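Local coordinates for Sca-family protein (Rickettsia rickettsii, PDB 4LQ8), which is a rickettsial surface cell antigen family protein with a probable role in cell adhesion, this chain being its N-terminal head region, at residues L273-S277 and Q322-V326. Residues are numbered along the deposited sequence; the frame is centred on the assembly and turned at random.
Sequences LKEIS and QGQSV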
ATOM      1  N   LEU A 273       7.216 -12.310  -3.150  1.00 28.81           N
ATOM      2  CA  LEU A 273       6.420 -11.088  -3.112  1.00 26.94           C
ATOM      3  C   LEU A 273       5.565 -10.960  -4.376  1.00 29.80           C
ATOM      4  O   LEU A 273       6.097 -10.777  -5.471  1.00 30.89           O
ATOM      5  CB  LEU A 273       7.316  -9.868  -2.873  1.00 25.86           C
ATOM      6  CG  LEU A 273       6.630  -8.482  -2.783  1.00 27.88           C
ATOM      7  CD1 LEU A 273       5.573  -8.429  -1.653  1.00 24.82           C
ATOM      8  CD2 LEU A 273       7.680  -7.397  -2.574  1.00 27.42           C
ATOM      9  N   LYS A 274       4.232 -11.100  -4.221  1.00 23.63           N
ATOM     10  CA  LYS A 274       3.298 -11.076  -5.356  1.00 23.60           C
ATOM     11  C   LYS A 274       2.532  -9.776  -5.465  1.00 27.87           C
ATOM     12  O   LYS A 274       2.047  -9.417  -6.547  1.00 25.92           O
ATOM     13  CB  LYS A 274       2.277 -12.250  -5.220  1.00 25.96           C
ATOM     14  CG  LYS A 274       2.920 -13.658  -5.199  1.00 32.52           C
ATOM     15  CD  LYS A 274       3.363 -14.126  -6.573  1.00 35.68           C
ATOM     16  CE  LYS A 274       4.070 -15.454  -6.518  1.00 66.87           C
ATOM     17  NZ  LYS A 274       4.533 -15.872  -7.869  1.00 84.24           N
ATOM     18  N   GLU A 275       2.341  -9.107  -4.327  1.00 25.78           N
ATOM     19  CA  GLU A 275       1.493  -7.921  -4.316  1.00 24.71           C
ATOM     20  C   GLU A 275       1.751  -7.084  -3.107  1.00 26.88           C
ATOM     21  O   GLU A 275       2.203  -7.584  -2.078  1.00 26.64           O
ATOM     22  CB  GLU A 275       0.019  -8.390  -4.285  1.00 25.94           C
ATOM     23  CG  GLU A 275      -0.977  -7.477  -4.965  1.00 36.14           C
ATOM     24  CD  GLU A 275      -0.710  -7.204  -6.436  1.00 37.58           C
ATOM     25  OE1 GLU A 275      -0.034  -6.198  -6.727  1.00 28.59           O
ATOM     26  OE2 GLU A 275      -1.148  -7.996  -7.295  1.00 32.04           O
ATOM     27  N   ILE A 276       1.457  -5.798  -3.238  1.00 23.18           N
ATOM     28  CA  ILE A 276       1.463  -4.818  -2.160  1.00 21.93           C
ATOM     29  C   ILE A 276       0.220  -3.959  -2.342  1.00 26.10           C
ATOM     30  O   ILE A 276      -0.407  -3.992  -3.408  1.00 25.48           O
ATOM     31  CB  ILE A 276       2.755  -3.954  -2.067  1.00 23.93           C
ATOM     32  CG1 ILE A 276       2.925  -3.022  -3.323  1.00 23.26           C
ATOM     33  CG2 ILE A 276       4.005  -4.813  -1.778  1.00 23.18           C
ATOM     34  CD1 ILE A 276       4.048  -1.931  -3.175  1.00 25.34           C
ATOM     35  N   SER A 277      -0.142  -3.192  -1.319  1.00 23.10           N
ATOM     36  CA  SER A 277      -1.225  -2.215  -1.436  1.00 22.59           C
ATOM     37  C   SER A 277      -1.017  -1.120  -0.426  1.00 24.74           C
ATOM     38  O   SER A 277      -0.328  -1.315   0.578  1.00 23.65           O
ATOM     39  CB  SER A 277      -2.603  -2.861  -1.259  1.00 24.27           C
ATOM     40  OG  SER A 277      -3.021  -2.926   0.095  1.00 22.88           O
ATOM     41  N   GLN A 322       4.330 -10.599 -11.846  1.00 29.96           N
ATOM     42  CA  GLN A 322       3.058 -10.369 -12.545  1.00 29.72           C
ATOM     43  C   GLN A 322       1.943  -9.827 -11.646  1.00 32.25           C
ATOM     44  O   GLN A 322       0.772 -10.144 -11.861  1.00 31.50           O
ATOM     45  CB  GLN A 322       2.590 -11.651 -13.287  1.00 31.81           C
ATOM     46  CG  GLN A 322       3.632 -12.307 -14.205  1.00 48.53           C
ATOM     47  CD  GLN A 322       4.242 -11.335 -15.180  1.00 75.11           C
ATOM     48  OE1 GLN A 322       5.419 -10.975 -15.070  1.00 75.39           O
ATOM     49  NE2 GLN A 322       3.445 -10.856 -16.130  1.00 66.94           N
ATOM     50  N   GLY A 323       2.308  -9.015 -10.662  1.00 27.01           N
ATOM     51  CA  GLY A 323       1.330  -8.411  -9.767  1.00 25.53           C
ATOM     52  C   GLY A 323       0.517  -7.335 -10.460  1.00 27.75           C
ATOM     53  O   GLY A 323       0.858  -6.880 -11.550  1.00 26.13           O
ATOM     54  N   GLN A 324      -0.567  -6.916  -9.827  1.00 26.31           N
ATOM     55  CA  GLN A 324      -1.466  -5.916 -10.389  1.00 25.51           C
ATOM     56  C   GLN A 324      -1.236  -4.506  -9.869  1.00 28.94           C
ATOM     57  O   GLN A 324      -1.806  -3.558 -10.411  1.00 28.22           O
ATOM     58  CB  GLN A 324      -2.896  -6.352 -10.146  1.00 26.63           C
ATOM     59  CG  GLN A 324      -3.250  -7.644 -10.879  1.00 24.40           C
ATOM     60  CD  GLN A 324      -4.642  -8.091 -10.533  1.00 30.34           C
ATOM     61  OE1 GLN A 324      -5.446  -7.358  -9.938  1.00 28.71           O
ATOM     62  NE2 GLN A 324      -4.939  -9.325 -10.834  1.00 25.22           N
ATOM     63  N   SER A 325      -0.416  -4.358  -8.817  1.00 24.46           N
ATOM     64  CA  SER A 325      -0.135  -3.047  -8.240  1.00 24.31           C
ATOM     65  C   SER A 325       0.391  -2.080  -9.279  1.00 28.63           C
ATOM     66  O   SER A 325       1.208  -2.452 -10.138  1.00 26.49           O
ATOM     67  CB  SER A 325       0.894  -3.157  -7.118  1.00 27.54           C
ATOM     68  OG  SER A 325       0.272  -3.701  -5.971  1.00 34.30           O
ATOM     69  N   VAL A 326      -0.095  -0.845  -9.212  1.00 25.57           N
ATOM     70  CA  VAL A 326       0.401   0.229 -10.063  1.00 25.79           C
ATOM     71  C   VAL A 326       0.980   1.291  -9.114  1.00 29.52           C
ATOM     72  O   VAL A 326       0.511   1.430  -7.975  1.00 28.06           O
ATOM     73  CB  VAL A 326      -0.640   0.733 -11.103  1.00 28.38           C
ATOM     74  CG1 VAL A 326      -0.917  -0.361 -12.125  1.00 27.96           C
ATOM     75  CG2 VAL A 326      -1.936   1.151 -10.421  1.00 27.45           C
TER
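Glu275 reaches off its strand and sets its carboxylate against the backbone of Gly323–Ser325, one oxygen for each of two successive amides. Glu275 OE2 takes the N-H of Gln324 through its syn lone pair, with OE2 to Gln324 N at 2.8 Å, and that bond is straight (180° at the hydrogen). Glu275 OE1 accepts the N-H of Ser325, with OE1 to Ser325 N also 2.8 Å, but the donor sits 31° out of the carboxylate plane and the bond is bent. The Glu275 side chain bends at chi2 (58°), which turns the carboxylate across the loop. Ser325 adds its hydroxyl: OG lies 2.6 Å from Glu275 OE1 and 2.7 Å from Ile276 O, and its single proton could serve either acceptor. Beside it, CG1 of Ile276 comes to 3.8 Å from Ser325 OG, and the Ile276 side chain also touches Tyr311, Met314 and Met315 of helix 308-320. The loop follows directly from that helix, which ends in a Schellman motif with Gln322 at positive phi; on the strand, Lys274 and Glu275 form a classic beta bulge opposite His262. Gly323 passes close to the bulge, its CA 3.4 Å from Lys274 O in a CA-H...O contact. Arg70 of helix 64-90 makes a salt bridge to Glu275 OE2, probably helping to keep the buried carboxylate ionised, and NZ of Lys78 on the same helix hydrogen-bonds to Gln324 O.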